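Local structure of 2,3-dihydroxybenzoate-AMP ligase (Bacillus subtilis, 1MDB) at residues R17-W22 with S358-S363; D29-R34 with L95-A100; A185-S190 with G391-E396. The protein belongs to the ANL superfamily of AMP-binding enzymes and holds adenosine monophosphate and 2,3-dihydroxy-benzoic acid in its pocket. One frame throughout, in Å; residues are numbered along the deposited sequence.

From the N terminus, the end of helix 10-18 and the turn after it (17-22) meet 358-363 much later in the chain, closing contact 1, the longest of the three loops. Nested within that loop, contact 2 closes a short one, the end of helix 86-98 lying against helix 27-38. Strand 184-189 follows and opens contact 3, which closes at 391-396, beyond the end of contact 1, and therefore crosses it. Contacts 2 and 3 come in series along the chain but touch in space, Phe96 packing on Ala185 and Phe186. Contact 1 stands apart, its nearest atoms about 11 Å from those of either neighbour. It joins the N-terminal helix to the start of the four-stranded sheet.

Contact 1 (R17-W22 with S358-S363); sequences RKNGCW and SPYDES
One face of the Tyr360 ring carries the side-chain amide of Asn19, stacked with the two planes 23° apart. ND2 is the amide atom over the ring, displaced toward its rim and 3.8 Å from Tyr360 CE2, while Asn19 CB reaches the hydroxyl end at 3.7 Å from Tyr360 OH. Cys21 comes to the same side of the ring but obliquely: its SG is 3.6 Å from Tyr360 CD1, and its line to the ring centroid runs 38° off the normal, a sulfur-aromatic contact. At the ring edge, in plane, lies Ser358 OG, which also accepts from Tyr360 N at 3.0 Å. This ST turn sits inside the type I beta turn Ser358 to Asp361 and probably helps hold the backbone from which the tyrosine projects. On the other segment, Asn19 CG is tucked between its backbone N and carbonyl carbon (chi1 58°), which folds the amide back toward Cys21 N in an Asx turn; Asn19 OD1, modelled too close to Cys21 SG, is less certainly placed. Between these two residues Gly20, with positive phi, takes the chain out of the helix. The contact thus joins the end of helix 10-18 to the turn leading into strand 362-366. Helix 204-218 borders both partners, Tyr209 touching Cys21 and bonding to Ser358 OG, and Pro386 packs against Tyr360.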
ATOM      1  N   ARG A  17     -21.192   9.854 -11.955  1.00 59.58           N
ATOM      2  CA  ARG A  17     -20.829  11.055 -12.697  1.00 61.07           C
ATOM      3  C   ARG A  17     -21.844  12.161 -12.425  1.00 61.53           C
ATOM      4  O   ARG A  17     -21.547  13.344 -12.595  1.00 62.07           O
ATOM      5  CB  ARG A  17     -20.766  10.760 -14.200  1.00 61.17           C
ATOM      6  CG  ARG A  17     -19.855   9.596 -14.552  1.00 62.74           C
ATOM      7  CD  ARG A  17     -19.633   9.457 -16.052  1.00 63.98           C
ATOM      8  NE  ARG A  17     -18.965   8.196 -16.372  1.00 65.94           N
ATOM      9  CZ  ARG A  17     -18.366   7.929 -17.529  1.00 66.96           C
ATOM     10  NH1 ARG A  17     -18.341   8.836 -18.497  1.00 67.60           N
ATOM     11  NH2 ARG A  17     -17.791   6.748 -17.717  1.00 66.50           N
ATOM     12  N   LYS A  18     -23.039  11.763 -11.996  1.00 61.89           N
ATOM     13  CA  LYS A  18     -24.108  12.706 -11.692  1.00 62.09           C
ATOM     14  C   LYS A  18     -23.956  13.309 -10.298  1.00 61.47           C
ATOM     15  O   LYS A  18     -24.136  14.510 -10.118  1.00 61.65           O
ATOM     16  CB  LYS A  18     -25.469  12.014 -11.818  1.00 63.31           C
ATOM     17  CG  LYS A  18     -25.834  11.639 -13.249  1.00 65.43           C
ATOM     18  CD  LYS A  18     -26.960  10.616 -13.299  1.00 67.11           C
ATOM     19  CE  LYS A  18     -27.160  10.091 -14.720  1.00 68.58           C
ATOM     20  NZ  LYS A  18     -28.028   8.874 -14.768  1.00 69.81           N
ATOM     21  N   ASN A  19     -23.619  12.485  -9.310  1.00 61.09           N
ATOM     22  CA  ASN A  19     -23.452  12.991  -7.951  1.00 60.17           C
ATOM     23  C   ASN A  19     -22.086  13.645  -7.774  1.00 58.73           C
ATOM     24  O   ASN A  19     -21.725  14.063  -6.676  1.00 58.30           O
ATOM     25  CB  ASN A  19     -23.633  11.868  -6.923  1.00 62.13           C
ATOM     26  CG  ASN A  19     -22.671  10.720  -7.137  1.00 63.92           C
ATOM     27  OD1 ASN A  19     -21.472  10.927  -7.314  1.00 64.79           O
ATOM     28  ND2 ASN A  19     -23.192   9.497  -7.112  1.00 64.90           N
ATOM     29  N   GLY A  20     -21.326  13.718  -8.860  1.00 57.57           N
ATOM     30  CA  GLY A  20     -20.017  14.345  -8.810  1.00 56.67           C
ATOM     31  C   GLY A  20     -18.839  13.532  -8.292  1.00 54.85           C
ATOM     32  O   GLY A  20     -17.737  14.068  -8.170  1.00 54.90           O
ATOM     33  N   CYS A  21     -19.046  12.255  -7.980  1.00 53.08           N
ATOM     34  CA  CYS A  21     -17.942  11.432  -7.489  1.00 50.61           C
ATOM     35  C   CYS A  21     -16.835  11.398  -8.534  1.00 47.55           C
ATOM     36  O   CYS A  21     -15.661  11.562  -8.213  1.00 47.84           O
ATOM     37  CB  CYS A  21     -18.422  10.011  -7.172  1.00 50.88           C
ATOM     38  SG  CYS A  21     -19.449   9.896  -5.679  1.00 52.52           S
ATOM     39  N   TRP A  22     -17.218  11.193  -9.789  1.00 45.25           N
ATOM     40  CA  TRP A  22     -16.260  11.161 -10.884  1.00 43.72           C
ATOM     41  C   TRP A  22     -16.222  12.568 -11.481  1.00 43.06           C
ATOM     42  O   TRP A  22     -17.125  12.972 -12.212  1.00 42.82           O
ATOM     43  CB  TRP A  22     -16.689  10.111 -11.917  1.00 40.86           C
ATOM     44  CG  TRP A  22     -16.608   8.692 -11.394  1.00 41.50           C
ATOM     45  CD1 TRP A  22     -16.176   8.292 -10.152  1.00 40.63           C
ATOM     46  CD2 TRP A  22     -16.933   7.490 -12.107  1.00 40.89           C
ATOM     47  NE1 TRP A  22     -16.212   6.922 -10.056  1.00 39.46           N
ATOM     48  CE2 TRP A  22     -16.672   6.404 -11.238  1.00 40.41           C
ATOM     49  CE3 TRP A  22     -17.419   7.224 -13.395  1.00 41.37           C
ATOM     50  CZ2 TRP A  22     -16.882   5.073 -11.617  1.00 41.05           C
ATOM     51  CZ3 TRP A  22     -17.632   5.899 -13.771  1.00 41.94           C
ATOM     52  CH2 TRP A  22     -17.361   4.840 -12.883  1.00 41.80           C
ATOM     53  N   SER A 358     -15.900   6.971   1.716  1.00 40.28           N
ATOM     54  CA  SER A 358     -16.930   7.489   0.820  1.00 41.79           C
ATOM     55  C   SER A 358     -18.339   7.170   1.293  1.00 43.34           C
ATOM     56  O   SER A 358     -18.590   6.094   1.830  1.00 42.84           O
ATOM     57  CB  SER A 358     -16.753   6.914  -0.583  1.00 42.58           C
ATOM     58  OG  SER A 358     -17.858   7.244  -1.407  1.00 43.33           O
ATOM     59  N   PRO A 359     -19.281   8.107   1.093  1.00 44.66           N
ATOM     60  CA  PRO A 359     -20.675   7.908   1.502  1.00 44.42           C
ATOM     61  C   PRO A 359     -21.301   6.826   0.634  1.00 44.07           C
ATOM     62  O   PRO A 359     -22.317   6.235   0.996  1.00 43.61           O
ATOM     63  CB  PRO A 359     -21.316   9.269   1.233  1.00 45.36           C
ATOM     64  CG  PRO A 359     -20.167  10.226   1.320  1.00 47.25           C
ATOM     65  CD  PRO A 359     -19.079   9.479   0.597  1.00 45.37           C
ATOM     66  N   TYR A 360     -20.684   6.574  -0.516  1.00 42.71           N
ATOM     67  CA  TYR A 360     -21.200   5.581  -1.440  1.00 43.26           C
ATOM     68  C   TYR A 360     -20.513   4.217  -1.373  1.00 42.26           C
ATOM     69  O   TYR A 360     -20.836   3.321  -2.156  1.00 39.40           O
ATOM     70  CB  TYR A 360     -21.159   6.132  -2.867  1.00 46.67           C
ATOM     71  CG  TYR A 360     -21.876   7.458  -3.012  1.00 51.38           C
ATOM     72  CD1 TYR A 360     -21.209   8.663  -2.788  1.00 54.65           C
ATOM     73  CD2 TYR A 360     -23.230   7.508  -3.352  1.00 53.93           C
ATOM     74  CE1 TYR A 360     -21.868   9.888  -2.904  1.00 56.18           C
ATOM     75  CE2 TYR A 360     -23.900   8.727  -3.468  1.00 54.95           C
ATOM     76  CZ  TYR A 360     -23.213   9.913  -3.242  1.00 57.30           C
ATOM     77  OH  TYR A 360     -23.864  11.122  -3.353  1.00 58.63           O
ATOM     78  N   ASP A 361     -19.564   4.062  -0.450  1.00 41.43           N
ATOM     79  CA  ASP A 361     -18.886   2.779  -0.271  1.00 40.68           C
ATOM     80  C   ASP A 361     -19.890   1.824   0.376  1.00 41.37           C
ATOM     81  O   ASP A 361     -20.478   2.142   1.404  1.00 40.39           O
ATOM     82  CB  ASP A 361     -17.671   2.907   0.663  1.00 38.37           C
ATOM     83  CG  ASP A 361     -16.392   3.308  -0.067  1.00 36.77           C
ATOM     84  OD1 ASP A 361     -16.119   2.746  -1.145  1.00 36.27           O
ATOM     85  OD2 ASP A 361     -15.652   4.176   0.449  1.00 33.32           O
ATOM     86  N   GLU A 362     -20.094   0.664  -0.232  1.00 42.37           N
ATOM     87  CA  GLU A 362     -21.010  -0.329   0.313  1.00 43.12           C
ATOM     88  C   GLU A 362     -20.218  -1.478   0.930  1.00 44.43           C
ATOM     89  O   GLU A 362     -19.343  -2.056   0.283  1.00 42.55           O
ATOM     90  CB  GLU A 362     -21.907  -0.880  -0.789  1.00 44.33           C
ATOM     91  CG  GLU A 362     -23.041   0.029  -1.188  1.00 45.56           C
ATOM     92  CD  GLU A 362     -23.744  -0.468  -2.428  1.00 46.46           C
ATOM     93  OE1 GLU A 362     -23.244  -0.199  -3.544  1.00 46.39           O
ATOM     94  OE2 GLU A 362     -24.787  -1.143  -2.286  1.00 46.82           O
ATOM     95  N   SER A 363     -20.528  -1.807   2.179  1.00 44.54           N
ATOM     96  CA  SER A 363     -19.850  -2.889   2.865  1.00 46.06           C
ATOM     97  C   SER A 363     -20.826  -3.952   3.354  1.00 47.21           C
ATOM     98  O   SER A 363     -21.921  -3.643   3.825  1.00 46.10           O
ATOM     99  CB  SER A 363     -19.053  -2.347   4.055  1.00 49.03           C
ATOM    100  OG  SER A 363     -17.912  -1.624   3.622  1.00 51.43           O
TER

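Contact 2 (D29-R34 with L95-A100); sequences DLLRDR and LFRLGA
The guanidinium groups of Arg32 and Arg97 lie flat on one another, centres 3.6 Å apart and planes only 4° from parallel. Arg32 NH2 sits over the middle of the Arg97 group, 3.3 Å from Arg97 CZ, whereas Arg97 NH1 lies off-centre over the Arg32 face. Bends at chi2 and chi3 in both chains turn the two flat ends onto each other, although the side chains cross at about a right angle. Two carboxylates of helix 53-70 probably offset the paired charge: Asp57 and Asp61 each form salt bridges with both arginines, gripping the stack from one helix. Arg97 and Leu31 make up the buried side. With CG anti to the backbone N (chi1 175°), the Leu31 branch extends across toward Arg97, and chi2 then brings CD2 to 3.6 Å from Arg97 NH2. Arg32, by contrast, is exposed overall and lays its guanidinium on the stack from the solvent side. Just beyond Arg97, Gly99 ends helix 86-98 in a Schellman motif, with Ala100 N bonded to Leu95 O, and the whole is a stacked arginine pair bridged by aspartates at a junction of three helices.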
ATOM      1  N   ASP A  29      -4.912  16.828 -16.380  1.00 36.98           N
ATOM      2  CA  ASP A  29      -5.632  18.060 -16.047  1.00 38.04           C
ATOM      3  C   ASP A  29      -5.250  18.502 -14.644  1.00 39.00           C
ATOM      4  O   ASP A  29      -4.914  19.664 -14.404  1.00 40.33           O
ATOM      5  CB  ASP A  29      -7.147  17.838 -16.079  1.00 36.93           C
ATOM      6  CG  ASP A  29      -7.662  17.488 -17.460  1.00 38.71           C
ATOM      7  OD1 ASP A  29      -7.146  18.047 -18.457  1.00 38.16           O
ATOM      8  OD2 ASP A  29      -8.602  16.665 -17.545  1.00 37.32           O
ATOM      9  N   LEU A  30      -5.321  17.552 -13.718  1.00 40.11           N
ATOM     10  CA  LEU A  30      -5.000  17.786 -12.316  1.00 39.45           C
ATOM     11  C   LEU A  30      -3.678  18.537 -12.177  1.00 38.29           C
ATOM     12  O   LEU A  30      -3.612  19.568 -11.512  1.00 39.71           O
ATOM     13  CB  LEU A  30      -4.947  16.439 -11.582  1.00 40.59           C
ATOM     14  CG  LEU A  30      -4.920  16.364 -10.056  1.00 40.89           C
ATOM     15  CD1 LEU A  30      -5.085  14.909  -9.635  1.00 40.19           C
ATOM     16  CD2 LEU A  30      -3.618  16.929  -9.520  1.00 41.03           C
ATOM     17  N   LEU A  31      -2.624  18.028 -12.809  1.00 37.74           N
ATOM     18  CA  LEU A  31      -1.318  18.678 -12.746  1.00 36.42           C
ATOM     19  C   LEU A  31      -1.325  20.036 -13.448  1.00 37.06           C
ATOM     20  O   LEU A  31      -0.803  21.020 -12.918  1.00 35.64           O
ATOM     21  CB  LEU A  31      -0.251  17.777 -13.368  1.00 35.43           C
ATOM     22  CG  LEU A  31       1.171  18.318 -13.519  1.00 34.08           C
ATOM     23  CD1 LEU A  31       1.683  18.895 -12.211  1.00 33.23           C
ATOM     24  CD2 LEU A  31       2.065  17.186 -13.991  1.00 33.73           C
ATOM     25  N   ARG A  32      -1.921  20.089 -14.636  1.00 37.30           N
ATOM     26  CA  ARG A  32      -1.984  21.336 -15.400  1.00 39.16           C
ATOM     27  C   ARG A  32      -2.601  22.443 -14.556  1.00 41.36           C
ATOM     28  O   ARG A  32      -2.084  23.562 -14.498  1.00 40.70           O
ATOM     29  CB  ARG A  32      -2.831  21.156 -16.662  1.00 38.73           C
ATOM     30  CG  ARG A  32      -2.764  22.346 -17.622  1.00 38.39           C
ATOM     31  CD  ARG A  32      -1.383  22.463 -18.237  1.00 37.44           C
ATOM     32  NE  ARG A  32      -1.119  21.365 -19.161  1.00 38.82           N
ATOM     33  CZ  ARG A  32       0.097  20.986 -19.545  1.00 38.41           C
ATOM     34  NH1 ARG A  32       1.168  21.612 -19.081  1.00 38.10           N
ATOM     35  NH2 ARG A  32       0.239  19.990 -20.408  1.00 38.70           N
ATOM     36  N   ASP A  33      -3.714  22.111 -13.912  1.00 43.76           N
ATOM     37  CA  ASP A  33      -4.444  23.043 -13.067  1.00 46.48           C
ATOM     38  C   ASP A  33      -3.606  23.520 -11.878  1.00 46.70           C
ATOM     39  O   ASP A  33      -3.375  24.722 -11.713  1.00 47.62           O
ATOM     40  CB  ASP A  33      -5.727  22.374 -12.573  1.00 50.28           C
ATOM     41  CG  ASP A  33      -6.665  23.347 -11.893  1.00 55.19           C
ATOM     42  OD1 ASP A  33      -6.266  23.936 -10.864  1.00 57.36           O
ATOM     43  OD2 ASP A  33      -7.799  23.522 -12.389  1.00 56.37           O
ATOM     44  N   ARG A  34      -3.142  22.580 -11.057  1.00 45.06           N
ATOM     45  CA  ARG A  34      -2.337  22.925  -9.893  1.00 42.53           C
ATOM     46  C   ARG A  34      -1.108  23.729 -10.291  1.00 42.36           C
ATOM     47  O   ARG A  34      -0.682  24.625  -9.568  1.00 41.96           O
ATOM     48  CB  ARG A  34      -1.887  21.664  -9.147  1.00 41.00           C
ATOM     49  CG  ARG A  34      -3.004  20.767  -8.651  1.00 42.13           C
ATOM     50  CD  ARG A  34      -3.960  21.524  -7.758  1.00 46.73           C
ATOM     51  NE  ARG A  34      -5.052  20.697  -7.248  1.00 46.63           N
ATOM     52  CZ  ARG A  34      -5.873  19.992  -8.014  1.00 48.14           C
ATOM     53  NH1 ARG A  34      -5.722  20.005  -9.331  1.00 49.39           N
ATOM     54  NH2 ARG A  34      -6.862  19.298  -7.465  1.00 47.92           N
ATOM     55  N   LEU A  95       3.441   9.794 -18.597  1.00 24.43           N
ATOM     56  CA  LEU A  95       2.732   8.633 -19.117  1.00 25.30           C
ATOM     57  C   LEU A  95       1.244   8.947 -19.101  1.00 26.67           C
ATOM     58  O   LEU A  95       0.520   8.627 -20.039  1.00 27.05           O
ATOM     59  CB  LEU A  95       3.025   7.403 -18.265  1.00 24.08           C
ATOM     60  CG  LEU A  95       4.451   6.861 -18.425  1.00 25.27           C
ATOM     61  CD1 LEU A  95       4.711   5.765 -17.402  1.00 23.42           C
ATOM     62  CD2 LEU A  95       4.632   6.325 -19.852  1.00 25.16           C
ATOM     63  N   PHE A  96       0.797   9.587 -18.027  1.00 28.84           N
ATOM     64  CA  PHE A  96      -0.601   9.967 -17.887  1.00 29.80           C
ATOM     65  C   PHE A  96      -1.055  10.874 -19.038  1.00 31.22           C
ATOM     66  O   PHE A  96      -2.172  10.722 -19.540  1.00 32.99           O
ATOM     67  CB  PHE A  96      -0.814  10.679 -16.543  1.00 29.31           C
ATOM     68  CG  PHE A  96      -0.842   9.754 -15.351  1.00 25.02           C
ATOM     69  CD1 PHE A  96      -0.624  10.249 -14.070  1.00 22.67           C
ATOM     70  CD2 PHE A  96      -1.121   8.400 -15.500  1.00 25.38           C
ATOM     71  CE1 PHE A  96      -0.690   9.409 -12.956  1.00 22.79           C
ATOM     72  CE2 PHE A  96      -1.185   7.553 -14.385  1.00 23.67           C
ATOM     73  CZ  PHE A  96      -0.971   8.062 -13.119  1.00 21.81           C
ATOM     74  N   ARG A  97      -0.196  11.803 -19.466  1.00 32.44           N
ATOM     75  CA  ARG A  97      -0.559  12.719 -20.557  1.00 33.68           C
ATOM     76  C   ARG A  97      -0.488  12.091 -21.946  1.00 34.34           C
ATOM     77  O   ARG A  97      -1.093  12.594 -22.895  1.00 34.86           O
ATOM     78  CB  ARG A  97       0.311  13.982 -20.517  1.00 33.93           C
ATOM     79  CG  ARG A  97       0.183  14.758 -19.208  1.00 36.66           C
ATOM     80  CD  ARG A  97      -0.016  16.244 -19.420  1.00 34.34           C
ATOM     81  NE  ARG A  97       1.028  17.007 -18.758  1.00 37.76           N
ATOM     82  CZ  ARG A  97       0.829  17.937 -17.833  1.00 34.34           C
ATOM     83  NH1 ARG A  97      -0.391  18.250 -17.432  1.00 37.61           N
ATOM     84  NH2 ARG A  97       1.869  18.552 -17.303  1.00 36.53           N
ATOM     85  N   LEU A  98       0.251  10.994 -22.063  1.00 34.58           N
ATOM     86  CA  LEU A  98       0.386  10.286 -23.333  1.00 35.71           C
ATOM     87  C   LEU A  98      -0.674   9.198 -23.402  1.00 34.94           C
ATOM     88  O   LEU A  98      -0.841   8.544 -24.427  1.00 36.43           O
ATOM     89  CB  LEU A  98       1.777   9.648 -23.427  1.00 38.12           C
ATOM     90  CG  LEU A  98       2.116   8.775 -24.642  1.00 41.04           C
ATOM     91  CD1 LEU A  98       1.845   9.537 -25.940  1.00 42.25           C
ATOM     92  CD2 LEU A  98       3.579   8.359 -24.567  1.00 40.92           C
ATOM     93  N   GLY A  99      -1.393   9.007 -22.302  1.00 34.49           N
ATOM     94  CA  GLY A  99      -2.408   7.971 -22.270  1.00 34.64           C
ATOM     95  C   GLY A  99      -1.787   6.588 -22.106  1.00 34.13           C
ATOM     96  O   GLY A  99      -2.444   5.567 -22.343  1.00 33.80           O
ATOM     97  N   ALA A 100      -0.514   6.553 -21.719  1.00 32.03           N
ATOM     98  CA  ALA A 100       0.184   5.293 -21.502  1.00 30.69           C
ATOM     99  C   ALA A 100      -0.060   4.857 -20.058  1.00 30.07           C
ATOM    100  O   ALA A 100      -0.230   5.689 -19.162  1.00 31.11           O
ATOM    101  CB  ALA A 100       1.669   5.457 -21.766  1.00 31.08           C
TER

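Contact 3 (A185-S190 with G391-E396); sequences AFLQLS and GYYKAE
Leu187, on strand 184-189, and Ser190, the first residue beyond it at the start of the Gly/Ser/Thr-rich loop of AMP-binding enzymes, pack against the consecutive tyrosines Tyr393 and Tyr392. Leu187 places its CD1 methyl squarely over the Tyr393 ring, 4.0 Å from the centroid and 7° off the normal, a CH-pi contact. Its nearest ring atom is Tyr393 CE2, also at 4.0 Å. With CG anti to the backbone N, chi1 (-177°) carries the Tyr393 ring toward Leu187, and chi2 turns its face to the CD1 methyl; the opposite face carries Lys394 CG, sandwiching the ring between two aliphatic chains. Strand 184-189 pairs antiparallel with strand 199-203 to form the hairpin whose connection holds the glycine-rich loop, and a classic beta bulge sets Ala185 and Phe186 opposite Arg202. Just past the strand's end, Ser190 meets Tyr392 by CB alone, 4.0 Å from Tyr392 CE2 and oblique to the ring. Its hydroxyl is occupied elsewhere, accepting from Lys198 N across the loop. Tyr392 OH in turn bonds to Glu334, which also touches Ser190. The side chain of Ser190 lies about 6 Å from the bound adenosine monophosphate.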
ATOM      1  N   ALA A 185      -6.142   4.590 -16.231  1.00 30.02           N
ATOM      2  CA  ALA A 185      -4.966   5.445 -16.099  1.00 29.52           C
ATOM      3  C   ALA A 185      -3.694   4.654 -15.800  1.00 28.94           C
ATOM      4  O   ALA A 185      -2.586   5.083 -16.139  1.00 29.91           O
ATOM      5  CB  ALA A 185      -5.207   6.469 -15.000  1.00 29.54           C
ATOM      6  N   PHE A 186      -3.852   3.503 -15.155  1.00 28.66           N
ATOM      7  CA  PHE A 186      -2.706   2.674 -14.799  1.00 28.08           C
ATOM      8  C   PHE A 186      -3.143   1.335 -14.220  1.00 28.20           C
ATOM      9  O   PHE A 186      -4.323   1.128 -13.935  1.00 27.52           O
ATOM     10  CB  PHE A 186      -1.844   3.407 -13.765  1.00 28.33           C
ATOM     11  CG  PHE A 186      -2.553   3.673 -12.460  1.00 30.00           C
ATOM     12  CD1 PHE A 186      -2.862   2.631 -11.591  1.00 31.46           C
ATOM     13  CD2 PHE A 186      -2.920   4.966 -12.105  1.00 31.48           C
ATOM     14  CE1 PHE A 186      -3.525   2.870 -10.389  1.00 32.09           C
ATOM     15  CE2 PHE A 186      -3.582   5.218 -10.909  1.00 31.57           C
ATOM     16  CZ  PHE A 186      -3.886   4.167 -10.049  1.00 33.11           C
ATOM     17  N   LEU A 187      -2.179   0.442 -14.022  1.00 25.86           N
ATOM     18  CA  LEU A 187      -2.468  -0.855 -13.444  1.00 27.62           C
ATOM     19  C   LEU A 187      -1.688  -1.001 -12.144  1.00 26.76           C
ATOM     20  O   LEU A 187      -0.463  -0.881 -12.128  1.00 26.22           O
ATOM     21  CB  LEU A 187      -2.083  -1.983 -14.420  1.00 27.71           C
ATOM     22  CG  LEU A 187      -2.692  -1.902 -15.826  1.00 27.22           C
ATOM     23  CD1 LEU A 187      -2.249  -3.096 -16.657  1.00 27.73           C
ATOM     24  CD2 LEU A 187      -4.203  -1.864 -15.721  1.00 27.77           C
ATOM     25  N   GLN A 188      -2.406  -1.248 -11.054  1.00 28.21           N
ATOM     26  CA  GLN A 188      -1.790  -1.431  -9.743  1.00 30.12           C
ATOM     27  C   GLN A 188      -1.625  -2.915  -9.484  1.00 29.23           C
ATOM     28  O   GLN A 188      -2.101  -3.741 -10.269  1.00 29.71           O
ATOM     29  CB  GLN A 188      -2.662  -0.802  -8.649  1.00 30.35           C
ATOM     30  CG  GLN A 188      -2.146   0.525  -8.126  1.00 30.55           C
ATOM     31  CD  GLN A 188      -0.854   0.393  -7.321  1.00 33.03           C
ATOM     32  OE1 GLN A 188      -0.325   1.383  -6.827  1.00 32.61           O
ATOM     33  NE2 GLN A 188      -0.345  -0.829  -7.188  1.00 31.92           N
ATOM     34  N   LEU A 189      -0.951  -3.265  -8.395  1.00 28.67           N
ATOM     35  CA  LEU A 189      -0.753  -4.682  -8.067  1.00 29.79           C
ATOM     36  C   LEU A 189      -1.586  -5.053  -6.832  1.00 29.74           C
ATOM     37  O   LEU A 189      -1.717  -4.247  -5.926  1.00 30.43           O
ATOM     38  CB  LEU A 189       0.733  -4.952  -7.773  1.00 30.67           C
ATOM     39  CG  LEU A 189       1.796  -4.600  -8.824  1.00 31.15           C
ATOM     40  CD1 LEU A 189       3.148  -5.070  -8.317  1.00 30.94           C
ATOM     41  CD2 LEU A 189       1.489  -5.259 -10.158  1.00 30.92           C
ATOM     42  N   SER A 190      -2.162  -6.252  -6.820  1.00 29.35           N
ATOM     43  CA  SER A 190      -2.927  -6.709  -5.669  1.00 31.90           C
ATOM     44  C   SER A 190      -1.906  -7.201  -4.639  1.00 35.17           C
ATOM     45  O   SER A 190      -0.783  -7.548  -5.008  1.00 34.43           O
ATOM     46  CB  SER A 190      -3.867  -7.856  -6.049  1.00 31.54           C
ATOM     47  OG  SER A 190      -3.137  -8.900  -6.673  1.00 33.46           O
ATOM     48  N   GLY A 391     -13.304  -5.850 -11.364  1.00 35.89           N
ATOM     49  CA  GLY A 391     -12.619  -7.013 -11.897  1.00 33.30           C
ATOM     50  C   GLY A 391     -11.150  -6.781 -12.176  1.00 34.03           C
ATOM     51  O   GLY A 391     -10.733  -5.666 -12.519  1.00 30.22           O
ATOM     52  N   TYR A 392     -10.358  -7.837 -12.008  1.00 32.32           N
ATOM     53  CA  TYR A 392      -8.927  -7.747 -12.257  1.00 31.05           C
ATOM     54  C   TYR A 392      -8.644  -7.777 -13.751  1.00 29.96           C
ATOM     55  O   TYR A 392      -9.463  -8.241 -14.541  1.00 30.90           O
ATOM     56  CB  TYR A 392      -8.175  -8.901 -11.580  1.00 29.13           C
ATOM     57  CG  TYR A 392      -8.208  -8.880 -10.069  1.00 29.02           C
ATOM     58  CD1 TYR A 392      -9.107  -9.670  -9.360  1.00 30.07           C
ATOM     59  CD2 TYR A 392      -7.323  -8.077  -9.347  1.00 29.28           C
ATOM     60  CE1 TYR A 392      -9.120  -9.668  -7.963  1.00 28.79           C
ATOM     61  CE2 TYR A 392      -7.330  -8.065  -7.960  1.00 29.85           C
ATOM     62  CZ  TYR A 392      -8.228  -8.861  -7.275  1.00 30.37           C
ATOM     63  OH  TYR A 392      -8.237  -8.836  -5.905  1.00 31.57           O
ATOM     64  N   TYR A 393      -7.462  -7.294 -14.119  1.00 29.75           N
ATOM     65  CA  TYR A 393      -7.011  -7.230 -15.503  1.00 28.80           C
ATOM     66  C   TYR A 393      -6.845  -8.627 -16.120  1.00 30.80           C
ATOM     67  O   TYR A 393      -6.167  -9.487 -15.554  1.00 30.95           O
ATOM     68  CB  TYR A 393      -5.691  -6.465 -15.533  1.00 27.04           C
ATOM     69  CG  TYR A 393      -5.098  -6.231 -16.893  1.00 25.10           C
ATOM     70  CD1 TYR A 393      -5.732  -5.413 -17.827  1.00 24.98           C
ATOM     71  CD2 TYR A 393      -3.874  -6.795 -17.229  1.00 23.49           C
ATOM     72  CE1 TYR A 393      -5.147  -5.160 -19.069  1.00 25.52           C
ATOM     73  CE2 TYR A 393      -3.286  -6.552 -18.453  1.00 26.74           C
ATOM     74  CZ  TYR A 393      -3.922  -5.737 -19.369  1.00 26.14           C
ATOM     75  OH  TYR A 393      -3.320  -5.524 -20.575  1.00 26.35           O
ATOM     76  N   LYS A 394      -7.471  -8.842 -17.276  1.00 31.76           N
ATOM     77  CA  LYS A 394      -7.422 -10.126 -17.987  1.00 32.71           C
ATOM     78  C   LYS A 394      -7.356 -11.326 -17.045  1.00 33.61           C
ATOM     79  O   LYS A 394      -6.391 -12.085 -17.082  1.00 32.02           O
ATOM     80  CB  LYS A 394      -6.207 -10.175 -18.921  1.00 33.97           C
ATOM     81  CG  LYS A 394      -6.143  -9.051 -19.938  1.00 35.39           C
ATOM     82  CD  LYS A 394      -4.959  -9.231 -20.874  1.00 37.56           C
ATOM     83  CE  LYS A 394      -4.910  -8.125 -21.913  1.00 38.32           C
ATOM     84  NZ  LYS A 394      -3.784  -8.301 -22.878  1.00 38.91           N
ATOM     85  N   ALA A 395      -8.368 -11.501 -16.200  1.00 33.92           N
ATOM     86  CA  ALA A 395      -8.363 -12.623 -15.263  1.00 36.97           C
ATOM     87  C   ALA A 395      -9.771 -13.130 -14.993  1.00 39.67           C
ATOM     88  O   ALA A 395     -10.270 -13.054 -13.865  1.00 38.77           O
ATOM     89  CB  ALA A 395      -7.690 -12.208 -13.956  1.00 37.69           C
ATOM     90  N   GLU A 396     -10.394 -13.656 -16.043  1.00 42.59           N
ATOM     91  CA  GLU A 396     -11.756 -14.181 -15.996  1.00 46.96           C
ATOM     92  C   GLU A 396     -12.015 -15.145 -14.846  1.00 47.05           C
ATOM     93  O   GLU A 396     -12.928 -14.943 -14.041  1.00 46.62           O
ATOM     94  CB  GLU A 396     -12.079 -14.870 -17.326  1.00 49.40           C
ATOM     95  CG  GLU A 396     -11.913 -13.954 -18.530  1.00 55.58           C
ATOM     96  CD  GLU A 396     -11.943 -14.700 -19.849  1.00 59.75           C
ATOM     97  OE1 GLU A 396     -11.733 -14.050 -20.898  1.00 62.63           O
ATOM     98  OE2 GLU A 396     -12.176 -15.931 -19.840  1.00 61.42           O
TER